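Local coordinates for protein bifunctional endo-1,4-beta-xylanase A (Neocallimastix patriciarum, PDB 2VG9) that probably hydrolyses internal beta-1,4 linkages of xylan as a glycoside hydrolase family 11 endo-xylanase, here in an engineered loop-swap form, at residues Asn10-Val15 / Tyr21-Asn26; Ala42-Ala47 / Gly51-Arg56; Glu180-Lys183 / Gly187-Asn190. One frame throughout, in Å; residues are numbered along the deposited sequence.

Contact 1 of 3, residues Asn10-Val15 / Tyr21-Asn26; sequences NQHKGV and YEIWTN
His12 and Ile23 form an antiparallel hydrogen-bonded pair, exchanging two nearly straight backbone bonds: His12 N to Ile23 O at 3.0 Å and Ile23 N to His12 O at 2.9 Å. The pattern recurs at Gly14 and Tyr21, where Tyr21 N meets Gly14 O at 2.8 Å and Gly14 N donates to Tyr21 O, while Thr25 N bonds to Asn10 O at the other end. The non-hydrogen-bonded pairs Gln11–Trp24 and Lys13–Glu22 alternate with these and place their side chains on the face opposite His12 and Ile23. Here Gln11 reaches diagonally past its direct partner, and NE2 gives a bent bond (136° at the hydrogen) to the anti lone pair of Glu22 OE2, 3.1 Å away. Amide and carboxylate lie nearly coplanar, 16° apart. The second carboxylate oxygen, Glu22 OE1, is engaged in a salt bridge with Arg56 on the adjoining strand, so both oxygens have partners. The Trp24 ring meets Gln11 CB at its edge, Trp24 CD1 lying 4.0 Å away.

On the face shared by His12, Ile23 and Tyr21, packing takes over. Ile23 CG2 sits at the edge of the imidazole, near its plane. Tyr21 holds CG between its own backbone N and carbonyl carbon (chi1 68°), which folds the ring across the strand to cover Gly14: Gly14 CA stands 3.8 Å from the Tyr21 ring centroid in a CH-pi contact. A serine in place of Tyr21 would probably leave Gly14 without its aromatic lid and Phe3 without its stacking partner. Two antiparallel strands joined by a short turn, with a tyrosine ring lying over a cross-strand glycine, make a beta hairpin at the margin of the larger curled sheet of the family 11 jelly roll.

Contact 2 of 3, residues Ala42-Ala47 / Gly51-Arg56; sequences AEWNAA and GNFLAR
Trp44 CB stands almost directly over the middle of the Phe53 ring, 3.3 Å from its centroid and 14° off the normal, a tight CH-pi contact. The indole itself slides away: its five-membered ring runs nearly parallel to the phenyl, planes at 15°, yet the two barely overlap. With CG lodged between the backbone N and carbonyl carbon of Trp44 (chi1 64°), the methylene is left to press on the phenyl while the ring system passes beside it. Glu43 O comes up obliquely to the same phenyl, 3.6 Å from Phe53 CZ. Toward one end the methyls of Ala42 and Ala55 touch, CB to CB at 3.7 Å. Toward the other, Gly51 CA approaches Ala46 O at 3.5 Å in a CA-H...O contact; a beta carbon on Gly51 would run into that oxygen.

Neighbours add further contacts: Trp44 NE1 is hydrogen-bonded to Ser203 OG, Trp44 also touches Tyr81, and Phe53 packs on Ile23.

The strand axes run antiparallel but 8.0 Å apart, too far for backbone pairing, and mostly side chains bridge the interval, because strand 40-45 belongs to one sheet and strand 52-60 to the other. Face-to-face packing of small and aromatic residues between two layers is the interior of the beta-sandwich jelly roll of family 11 xylanases.

Contact 3 of 3, residues Glu180-Lys183 / Gly187-Asn190; sequences EWAK and GIGN
Trp181 offers Ile188 its CB rather than its indole. The methyl Ile188 CD1 comes to 4.5 Å from Trp181 CB. The nearest ring atom, Trp181 CE3 on the six-membered ring, remains 5.1 Å from Ile188 CD1. The flat group therefore finds its company elsewhere: the ring of Trp186 meets it with the planes about 25° apart, and Trp181 NE1 makes a weak hydrogen bond to Ser161 OG. The chi1 of Trp181, -58°, sets CG anti to the carbonyl carbon, which leaves CB as the Trp181 side-chain atom nearest the isoleucine.

The second touch belongs to Ala182, whose CB lies 4.2 Å from Ile188 CG1. Ile188 CD1 reaches further in, to 4.2 Å from Ala182 N, resting on the backbone between the two helical residues. The isoleucine accomplishes this with one branch. CG1 is anti to its own carbonyl carbon (chi1 -51°), and the CG1–CD1 arm extends to the helix while CG2 is held back from it, beside the carbonyl carbon. The meeting is one of van der Waals contact and slight, burying 96 Å² in all.

It joins the end part of helix 174-182, the single helix of the chain, to the loop that leads into strand 190-200. Beneath both, Phe99 of strand 89-100 touches Trp181 and Ile188 alike, so helix and loop rest together on that strand of the larger sheet.

Overall arrangement
The three contacts follow one another along the chain, neither nesting nor crossing. Contact 1 comes first and closes the hairpin of strands 11-16 and 19-26. Contact 2 closes the short connection between strands 40-45 and 52-60, where the chain passes from one sheet to the other. The two meet directly: Thr25 OG1 and Asn26 N reach Asn52 O, because strands 19-26 and 52-60 are neighbours, so the hairpin extends the sheet that contact 2 packs against its companion. Contact 3 closes a late loop after helix 174-182, on the opposite side of the chain's centre, with its nearest atoms about 14 Å from contact 2. Strand 190-200 starts at its last residue and pairs back with strand 52-60.

Contact 1 of 3, residues Asn10-Val15 / Tyr21-Asn26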
ATOM      1  N   ASN A  10      -3.650  16.024  11.257  1.00 21.70           N
ATOM      2  CA  ASN A  10      -2.693  15.005  10.836  1.00 21.23           C
ATOM      3  C   ASN A  10      -3.231  13.949   9.862  1.00 20.49           C
ATOM      4  O   ASN A  10      -2.468  13.117   9.377  1.00 19.27           O
ATOM      5  CB  ASN A  10      -2.057  14.333  12.052  1.00 21.78           C
ATOM      6  CG  ASN A  10      -0.999  15.228  12.727  1.00 24.92           C
ATOM      7  OD1 ASN A  10      -0.425  16.140  12.103  1.00 27.67           O
ATOM      8  ND2 ASN A  10      -0.747  14.971  14.000  1.00 27.65           N
ATOM      9  N   GLN A  11      -4.537  13.983   9.582  1.00 19.02           N
ATOM     10  CA  GLN A  11      -5.157  12.992   8.707  1.00 18.92           C
ATOM     11  C   GLN A  11      -6.379  13.559   8.005  1.00 17.57           C
ATOM     12  O   GLN A  11      -7.061  14.431   8.548  1.00 16.63           O
ATOM     13  CB  GLN A  11      -5.569  11.763   9.512  1.00 19.96           C
ATOM     14  CG  GLN A  11      -6.167  10.620   8.679  1.00 24.94           C
ATOM     15  CD  GLN A  11      -6.745   9.550   9.565  1.00 33.75           C
ATOM     16  OE1 GLN A  11      -7.264   9.850  10.661  1.00 35.81           O
ATOM     17  NE2 GLN A  11      -6.641   8.287   9.128  1.00 34.43           N
ATOM     18  N   HIS A  12      -6.625  13.068   6.792  1.00 16.37           N
ATOM     19  CA  HIS A  12      -7.884  13.249   6.068  1.00 15.84           C
ATOM     20  C   HIS A  12      -8.153  11.947   5.322  1.00 16.52           C
ATOM     21  O   HIS A  12      -7.273  11.412   4.626  1.00 15.26           O
ATOM     22  CB  HIS A  12      -7.805  14.376   5.033  1.00 16.74           C
ATOM     23  CG  HIS A  12      -7.533  15.735   5.604  1.00 18.12           C
ATOM     24  ND1 HIS A  12      -8.458  16.429   6.348  1.00 21.40           N
ATOM     25  CD2 HIS A  12      -6.444  16.539   5.516  1.00 18.33           C
ATOM     26  CE1 HIS A  12      -7.946  17.591   6.718  1.00 20.35           C
ATOM     27  NE2 HIS A  12      -6.732  17.691   6.205  1.00 20.14           N
ATOM     28  N   LYS A  13      -9.368  11.424   5.461  1.00 16.15           N
ATOM     29  CA  LYS A  13      -9.760  10.270   4.689  1.00 17.57           C
ATOM     30  C   LYS A  13     -11.183  10.488   4.161  1.00 16.22           C
ATOM     31  O   LYS A  13     -12.009  11.119   4.817  1.00 15.34           O
ATOM     32  CB  LYS A  13      -9.637   8.959   5.486  1.00 16.61           C
ATOM     33  CG  LYS A  13     -10.662   8.779   6.552  1.00 21.90           C
ATOM     34  CD  LYS A  13     -10.570   7.409   7.255  1.00 23.02           C
ATOM     35  CE  LYS A  13      -9.939   7.526   8.661  1.00 32.26           C
ATOM     36  NZ  LYS A  13     -10.648   8.481   9.601  1.00 33.41           N
ATOM     37  N   GLY A  14     -11.445   9.960   2.969  1.00 15.52           N
ATOM     38  CA  GLY A  14     -12.744  10.108   2.362  1.00 14.95           C
ATOM     39  C   GLY A  14     -12.835   9.265   1.142  1.00 14.29           C
ATOM     40  O   GLY A  14     -12.048   8.321   0.948  1.00 13.62           O
ATOM     41  N   VAL A  15     -13.801   9.622   0.301  1.00 14.11           N
ATOM     42  CA  VAL A  15     -14.045   8.942  -0.967  1.00 13.09           C
ATOM     43  C   VAL A  15     -14.302  10.003  -2.004  1.00 12.69           C
ATOM     44  O   VAL A  15     -14.744  11.117  -1.676  1.00 12.41           O
ATOM     45  CB  VAL A  15     -15.293   7.984  -0.888  1.00 14.51           C
ATOM     46  CG1 VAL A  15     -15.037   6.817   0.029  1.00 14.19           C
ATOM     47  CG2 VAL A  15     -16.579   8.758  -0.405  1.00 14.43           C
ATOM     48  N   TYR A  21      -9.719   7.836  -0.558  1.00 11.65           N
ATOM     49  CA  TYR A  21      -8.459   8.549  -0.425  1.00 12.21           C
ATOM     50  C   TYR A  21      -8.125   8.646   1.070  1.00 12.88           C
ATOM     51  O   TYR A  21      -9.020   8.688   1.914  1.00 12.45           O
ATOM     52  CB  TYR A  21      -8.490   9.933  -1.117  1.00 12.13           C
ATOM     53  CG  TYR A  21      -9.404  10.957  -0.453  1.00 14.59           C
ATOM     54  CD1 TYR A  21      -8.969  11.719   0.642  1.00 13.60           C
ATOM     55  CD2 TYR A  21     -10.697  11.184  -0.939  1.00 11.98           C
ATOM     56  CE1 TYR A  21      -9.826  12.656   1.280  1.00 13.98           C
ATOM     57  CE2 TYR A  21     -11.572  12.122  -0.314  1.00 13.95           C
ATOM     58  CZ  TYR A  21     -11.128  12.845   0.779  1.00 14.92           C
ATOM     59  OH  TYR A  21     -11.968  13.766   1.368  1.00 15.20           O
ATOM     60  N   GLU A  22      -6.835   8.658   1.384  1.00 12.99           N
ATOM     61  CA  GLU A  22      -6.361   8.786   2.755  1.00 15.48           C
ATOM     62  C   GLU A  22      -4.956   9.404   2.721  1.00 14.08           C
ATOM     63  O   GLU A  22      -4.082   8.932   1.981  1.00 13.05           O
ATOM     64  CB  GLU A  22      -6.330   7.409   3.446  1.00 15.18           C
ATOM     65  CG  GLU A  22      -5.577   7.422   4.787  1.00 18.99           C
ATOM     66  CD  GLU A  22      -5.834   6.173   5.625  1.00 21.16           C
ATOM     67  OE1 GLU A  22      -5.793   5.048   5.064  1.00 26.09           O
ATOM     68  OE2 GLU A  22      -6.050   6.325   6.866  1.00 29.22           O
ATOM     69  N   ILE A  23      -4.769  10.468   3.501  1.00 13.71           N
ATOM     70  CA  ILE A  23      -3.437  11.050   3.746  1.00 13.19           C
ATOM     71  C   ILE A  23      -3.269  11.173   5.265  1.00 13.55           C
ATOM     72  O   ILE A  23      -4.238  11.508   5.969  1.00 12.81           O
ATOM     73  CB  ILE A  23      -3.258  12.428   3.026  1.00 13.67           C
ATOM     74  CG1 ILE A  23      -1.846  12.972   3.274  1.00 12.87           C
ATOM     75  CG2 ILE A  23      -4.468  13.427   3.379  1.00 12.57           C
ATOM     76  CD1 ILE A  23      -1.451  14.159   2.504  1.00  8.99           C
ATOM     77  N   TRP A  24      -2.068  10.866   5.770  1.00 11.84           N
ATOM     78  CA  TRP A  24      -1.808  10.902   7.206  1.00 12.38           C
ATOM     79  C   TRP A  24      -0.338  11.220   7.439  1.00 12.57           C
ATOM     80  O   TRP A  24       0.527  10.903   6.598  1.00 11.46           O
ATOM     81  CB  TRP A  24      -2.215   9.565   7.854  1.00 12.86           C
ATOM     82  CG  TRP A  24      -1.704   9.340   9.250  1.00 14.90           C
ATOM     83  CD1 TRP A  24      -2.361   9.572  10.431  1.00 15.28           C
ATOM     84  CD2 TRP A  24      -0.413   8.826   9.606  1.00 13.92           C
ATOM     85  NE1 TRP A  24      -1.547   9.255  11.490  1.00 17.97           N
ATOM     86  CE2 TRP A  24      -0.351   8.784  11.007  1.00 17.02           C
ATOM     87  CE3 TRP A  24       0.696   8.418   8.869  1.00 14.55           C
ATOM     88  CZ2 TRP A  24       0.777   8.328  11.685  1.00 16.46           C
ATOM     89  CZ3 TRP A  24       1.810   7.978   9.537  1.00 13.94           C
ATOM     90  CH2 TRP A  24       1.845   7.939  10.935  1.00 14.91           C
ATOM     91  N   THR A  25      -0.050  11.863   8.569  1.00 13.56           N
ATOM     92  CA  THR A  25       1.342  12.055   8.994  1.00 13.75           C
ATOM     93  C   THR A  25       1.471  11.979  10.507  1.00 14.41           C
ATOM     94  O   THR A  25       0.521  12.192  11.236  1.00 13.24           O
ATOM     95  CB  THR A  25       1.980  13.370   8.442  1.00 14.41           C
ATOM     96  OG1 THR A  25       3.409  13.333   8.655  1.00 14.98           O
ATOM     97  CG2 THR A  25       1.358  14.607   9.127  1.00 12.33           C
ATOM     98  N   ASN A  26       2.646  11.577  10.965  1.00 16.30           N
ATOM     99  CA  ASN A  26       3.053  11.815  12.326  1.00 17.48           C
ATOM    100  C   ASN A  26       4.370  12.539  12.218  1.00 18.48           C
ATOM    101  O   ASN A  26       5.384  11.949  11.802  1.00 18.56           O
ATOM    102  CB  ASN A  26       3.250  10.513  13.089  1.00 18.48           C
ATOM    103  CG  ASN A  26       3.644  10.754  14.522  1.00 22.40           C
ATOM    104  OD1 ASN A  26       2.790  11.005  15.360  1.00 26.93           O
ATOM    105  ND2 ASN A  26       4.941  10.683  14.811  1.00 27.49           N
TER

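Contact 2 of 3, residues Ala42-Ala47 / Gly51-Arg56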
ATOM      1  N   ALA A  42       0.733  13.597  -4.640  1.00 14.16           N
ATOM      2  CA  ALA A  42       1.029  13.794  -3.216  1.00 14.03           C
ATOM      3  C   ALA A  42       2.455  14.284  -3.080  1.00 15.10           C
ATOM      4  O   ALA A  42       3.310  14.018  -3.944  1.00 15.01           O
ATOM      5  CB  ALA A  42       0.848  12.534  -2.460  1.00 13.84           C
ATOM      6  N   GLU A  43       2.710  14.985  -1.984  1.00 14.37           N
ATOM      7  CA  GLU A  43       4.006  15.537  -1.729  1.00 15.10           C
ATOM      8  C   GLU A  43       4.176  15.540  -0.225  1.00 14.68           C
ATOM      9  O   GLU A  43       3.215  15.741   0.516  1.00 14.43           O
ATOM     10  CB  GLU A  43       4.173  16.940  -2.377  1.00 15.74           C
ATOM     11  CG  GLU A  43       3.130  18.027  -2.003  1.00 19.48           C
ATOM     12  CD  GLU A  43       3.456  18.785  -0.705  1.00 24.30           C
ATOM     13  OE1 GLU A  43       2.514  19.293  -0.035  1.00 24.15           O
ATOM     14  OE2 GLU A  43       4.662  18.874  -0.342  1.00 28.41           O
ATOM     15  N   TRP A  44       5.380  15.243   0.238  1.00 14.04           N
ATOM     16  CA  TRP A  44       5.612  15.182   1.658  1.00 13.67           C
ATOM     17  C   TRP A  44       6.952  15.794   2.006  1.00 14.55           C
ATOM     18  O   TRP A  44       7.875  15.756   1.217  1.00 13.83           O
ATOM     19  CB  TRP A  44       5.461  13.748   2.198  1.00 13.17           C
ATOM     20  CG  TRP A  44       6.450  12.696   1.700  1.00 11.64           C
ATOM     21  CD1 TRP A  44       7.569  12.257   2.354  1.00 10.91           C
ATOM     22  CD2 TRP A  44       6.381  11.952   0.476  1.00 10.56           C
ATOM     23  NE1 TRP A  44       8.205  11.295   1.607  1.00 11.59           N
ATOM     24  CE2 TRP A  44       7.511  11.102   0.440  1.00 11.69           C
ATOM     25  CE3 TRP A  44       5.495  11.950  -0.619  1.00 11.06           C
ATOM     26  CZ2 TRP A  44       7.774  10.239  -0.642  1.00 11.18           C
ATOM     27  CZ3 TRP A  44       5.757  11.080  -1.696  1.00 11.31           C
ATOM     28  CH2 TRP A  44       6.891  10.252  -1.698  1.00 10.57           C
ATOM     29  N   ASN A  45       7.023  16.416   3.174  1.00 16.10           N
ATOM     30  CA  ASN A  45       8.303  16.793   3.774  1.00 16.59           C
ATOM     31  C   ASN A  45       8.246  16.207   5.150  1.00 15.44           C
ATOM     32  O   ASN A  45       7.562  16.765   6.015  1.00 14.58           O
ATOM     33  CB  ASN A  45       8.476  18.328   3.868  1.00 18.59           C
ATOM     34  CG  ASN A  45       8.762  18.970   2.526  1.00 22.53           C
ATOM     35  OD1 ASN A  45       9.912  18.979   2.059  1.00 30.36           O
ATOM     36  ND2 ASN A  45       7.720  19.519   1.891  1.00 25.69           N
ATOM     37  N   ALA A  46       8.915  15.065   5.348  1.00 14.55           N
ATOM     38  CA  ALA A  46       8.998  14.416   6.655  1.00 14.20           C
ATOM     39  C   ALA A  46      10.432  13.969   6.961  1.00 14.47           C
ATOM     40  O   ALA A  46      10.645  12.982   7.669  1.00 14.25           O
ATOM     41  CB  ALA A  46       8.029  13.238   6.749  1.00 14.30           C
ATOM     42  N   ALA A  47      11.411  14.688   6.408  1.00 14.78           N
ATOM     43  CA  ALA A  47      12.835  14.385   6.641  1.00 15.52           C
ATOM     44  C   ALA A  47      13.278  14.924   8.012  1.00 16.06           C
ATOM     45  O   ALA A  47      14.125  15.824   8.137  1.00 17.14           O
ATOM     46  CB  ALA A  47      13.706  14.903   5.490  1.00 15.29           C
ATOM     47  N   GLY A  51       9.848  11.144  11.393  1.00 14.72           N
ATOM     48  CA  GLY A  51       8.894  11.646  10.394  1.00 13.85           C
ATOM     49  C   GLY A  51       8.247  10.491   9.647  1.00 13.28           C
ATOM     50  O   GLY A  51       8.937   9.572   9.176  1.00 13.26           O
ATOM     51  N   ASN A  52       6.921  10.536   9.522  1.00 13.29           N
ATOM     52  CA  ASN A  52       6.154   9.462   8.895  1.00 13.51           C
ATOM     53  C   ASN A  52       4.964  10.032   8.105  1.00 13.13           C
ATOM     54  O   ASN A  52       4.219  10.890   8.614  1.00 12.87           O
ATOM     55  CB  ASN A  52       5.708   8.436   9.967  1.00 14.39           C
ATOM     56  CG  ASN A  52       5.335   7.081   9.386  1.00 16.16           C
ATOM     57  OD1 ASN A  52       5.480   6.830   8.182  1.00 18.97           O
ATOM     58  ND2 ASN A  52       4.864   6.178  10.258  1.00 19.62           N
ATOM     59  N   PHE A  53       4.808   9.583   6.857  1.00 12.70           N
ATOM     60  CA  PHE A  53       3.801  10.121   5.921  1.00 12.98           C
ATOM     61  C   PHE A  53       3.227   8.993   5.089  1.00 13.59           C
ATOM     62  O   PHE A  53       3.961   8.064   4.685  1.00 13.58           O
ATOM     63  CB  PHE A  53       4.444  11.149   4.958  1.00 12.22           C
ATOM     64  CG  PHE A  53       3.504  11.716   3.923  1.00 12.15           C
ATOM     65  CD1 PHE A  53       2.674  12.796   4.232  1.00 12.21           C
ATOM     66  CD2 PHE A  53       3.449  11.185   2.633  1.00 11.33           C
ATOM     67  CE1 PHE A  53       1.815  13.332   3.276  1.00 12.13           C
ATOM     68  CE2 PHE A  53       2.579  11.712   1.664  1.00 10.75           C
ATOM     69  CZ  PHE A  53       1.770  12.800   1.993  1.00  9.27           C
ATOM     70  N   LEU A  54       1.928   9.089   4.780  1.00 13.14           N
ATOM     71  CA  LEU A  54       1.337   8.180   3.797  1.00 13.23           C
ATOM     72  C   LEU A  54       0.272   8.902   2.981  1.00 13.24           C
ATOM     73  O   LEU A  54      -0.408   9.795   3.503  1.00 12.01           O
ATOM     74  CB  LEU A  54       0.756   6.936   4.490  1.00 13.68           C
ATOM     75  CG  LEU A  54      -0.459   7.080   5.406  1.00 11.38           C
ATOM     76  CD1 LEU A  54      -1.816   6.970   4.645  1.00 12.95           C
ATOM     77  CD2 LEU A  54      -0.382   6.034   6.560  1.00 12.72           C
ATOM     78  N   ALA A  55       0.150   8.518   1.705  1.00 12.55           N
ATOM     79  CA  ALA A  55      -0.971   8.949   0.829  1.00 12.00           C
ATOM     80  C   ALA A  55      -1.391   7.791  -0.073  1.00 11.18           C
ATOM     81  O   ALA A  55      -0.561   7.181  -0.778  1.00 11.68           O
ATOM     82  CB  ALA A  55      -0.604  10.190  -0.017  1.00 10.65           C
ATOM     83  N   ARG A  56      -2.673   7.494  -0.073  1.00  9.64           N
ATOM     84  CA  ARG A  56      -3.153   6.320  -0.793  1.00  9.96           C
ATOM     85  C   ARG A  56      -4.583   6.484  -1.254  1.00  9.08           C
ATOM     86  O   ARG A  56      -5.396   7.157  -0.604  1.00  9.25           O
ATOM     87  CB  ARG A  56      -3.044   5.088   0.084  1.00  9.52           C
ATOM     88  CG  ARG A  56      -3.740   5.215   1.389  1.00 12.34           C
ATOM     89  CD  ARG A  56      -3.774   3.885   2.166  1.00 17.70           C
ATOM     90  NE  ARG A  56      -2.491   3.586   2.793  1.00 19.65           N
ATOM     91  CZ  ARG A  56      -2.290   3.373   4.088  1.00 15.77           C
ATOM     92  NH1 ARG A  56      -3.289   3.420   4.966  1.00 16.79           N
ATOM     93  NH2 ARG A  56      -1.069   3.113   4.497  1.00 14.27           N
TER

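Contact 3 of 3, residues Glu180-Lys183 / Gly187-Asn190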
ATOM      1  N   GLU A 180      -0.107 -16.619  -5.030  1.00 12.35           N
ATOM      2  CA  GLU A 180       1.259 -16.934  -4.593  1.00 12.58           C
ATOM      3  C   GLU A 180       1.418 -16.976  -3.098  1.00 12.97           C
ATOM      4  O   GLU A 180       2.104 -17.878  -2.595  1.00 13.50           O
ATOM      5  CB  GLU A 180       2.309 -15.996  -5.223  1.00 12.38           C
ATOM      6  CG  GLU A 180       2.521 -16.245  -6.736  1.00 15.43           C
ATOM      7  CD  GLU A 180       3.245 -17.568  -7.076  1.00 21.15           C
ATOM      8  OE1 GLU A 180       3.700 -18.299  -6.178  1.00 20.60           O
ATOM      9  OE2 GLU A 180       3.371 -17.883  -8.273  1.00 26.19           O
ATOM     10  N   TRP A 181       0.825 -16.015  -2.369  1.00 11.50           N
ATOM     11  CA  TRP A 181       0.893 -16.053  -0.902  1.00 12.10           C
ATOM     12  C   TRP A 181       0.123 -17.249  -0.322  1.00 13.36           C
ATOM     13  O   TRP A 181       0.588 -17.938   0.614  1.00 13.76           O
ATOM     14  CB  TRP A 181       0.403 -14.737  -0.303  1.00 11.50           C
ATOM     15  CG  TRP A 181       1.158 -13.489  -0.772  1.00 11.78           C
ATOM     16  CD1 TRP A 181       2.453 -13.403  -1.255  1.00 12.64           C
ATOM     17  CD2 TRP A 181       0.637 -12.148  -0.797  1.00 10.08           C
ATOM     18  NE1 TRP A 181       2.745 -12.084  -1.584  1.00 13.09           N
ATOM     19  CE2 TRP A 181       1.647 -11.306  -1.304  1.00 10.14           C
ATOM     20  CE3 TRP A 181      -0.602 -11.587  -0.451  1.00  9.03           C
ATOM     21  CZ2 TRP A 181       1.455  -9.933  -1.474  1.00 10.68           C
ATOM     22  CZ3 TRP A 181      -0.782 -10.229  -0.609  1.00 10.28           C
ATOM     23  CH2 TRP A 181       0.229  -9.422  -1.136  1.00 11.62           C
ATOM     24  N   ALA A 182      -1.055 -17.502  -0.896  1.00 14.03           N
ATOM     25  CA  ALA A 182      -1.873 -18.656  -0.554  1.00 15.18           C
ATOM     26  C   ALA A 182      -1.094 -19.967  -0.752  1.00 15.20           C
ATOM     27  O   ALA A 182      -1.151 -20.847   0.104  1.00 16.63           O
ATOM     28  CB  ALA A 182      -3.161 -18.642  -1.371  1.00 15.32           C
ATOM     29  N   LYS A 183      -0.324 -20.052  -1.837  1.00 15.92           N
ATOM     30  CA  LYS A 183       0.480 -21.231  -2.167  1.00 16.93           C
ATOM     31  C   LYS A 183       1.532 -21.548  -1.109  1.00 16.28           C
ATOM     32  O   LYS A 183       2.026 -22.668  -1.082  1.00 15.26           O
ATOM     33  CB  LYS A 183       1.220 -21.042  -3.481  1.00 17.32           C
ATOM     34  CG  LYS A 183       0.616 -21.704  -4.676  1.00 22.11           C
ATOM     35  CD  LYS A 183       1.356 -21.231  -5.920  1.00 27.03           C
ATOM     36  CE  LYS A 183       1.038 -22.087  -7.121  1.00 33.21           C
ATOM     37  NZ  LYS A 183      -0.349 -21.863  -7.621  1.00 36.48           N
ATOM     38  N   GLY A 187      -2.355 -17.900   5.749  1.00 15.05           N
ATOM     39  CA  GLY A 187      -3.799 -17.683   5.915  1.00 14.81           C
ATOM     40  C   GLY A 187      -4.287 -16.395   5.244  1.00 14.87           C
ATOM     41  O   GLY A 187      -3.621 -15.352   5.360  1.00 13.29           O
ATOM     42  N   ILE A 188      -5.441 -16.488   4.561  1.00 13.78           N
ATOM     43  CA  ILE A 188      -6.018 -15.409   3.743  1.00 14.65           C
ATOM     44  C   ILE A 188      -7.438 -15.076   4.186  1.00 13.65           C
ATOM     45  O   ILE A 188      -8.347 -15.887   3.994  1.00 12.67           O
ATOM     46  CB  ILE A 188      -6.091 -15.803   2.227  1.00 15.53           C
ATOM     47  CG1 ILE A 188      -4.736 -16.338   1.701  1.00 18.39           C
ATOM     48  CG2 ILE A 188      -6.683 -14.634   1.374  1.00 15.45           C
ATOM     49  CD1 ILE A 188      -3.617 -15.260   1.535  1.00 16.91           C
ATOM     50  N   GLY A 189      -7.601 -13.899   4.792  1.00 12.15           N
ATOM     51  CA  GLY A 189      -8.904 -13.423   5.268  1.00 12.68           C
ATOM     52  C   GLY A 189      -9.697 -12.689   4.198  1.00 11.72           C
ATOM     53  O   GLY A 189      -9.447 -12.856   3.010  1.00 11.55           O
ATOM     54  N   ASN A 190     -10.658 -11.879   4.621  1.00 12.44           N
ATOM     55  CA  ASN A 190     -11.582 -11.227   3.668  1.00 12.83           C
ATOM     56  C   ASN A 190     -10.951  -9.937   3.124  1.00 11.72           C
ATOM     57  O   ASN A 190     -10.332  -9.189   3.869  1.00 11.47           O
ATOM     58  CB  ASN A 190     -12.908 -10.896   4.345  1.00 11.24           C
ATOM     59  CG  ASN A 190     -13.717 -12.139   4.735  1.00 14.61           C
ATOM     60  OD1 ASN A 190     -13.693 -13.164   4.049  1.00 13.96           O
ATOM     61  ND2 ASN A 190     -14.466 -12.027   5.836  1.00 13.50           N
TER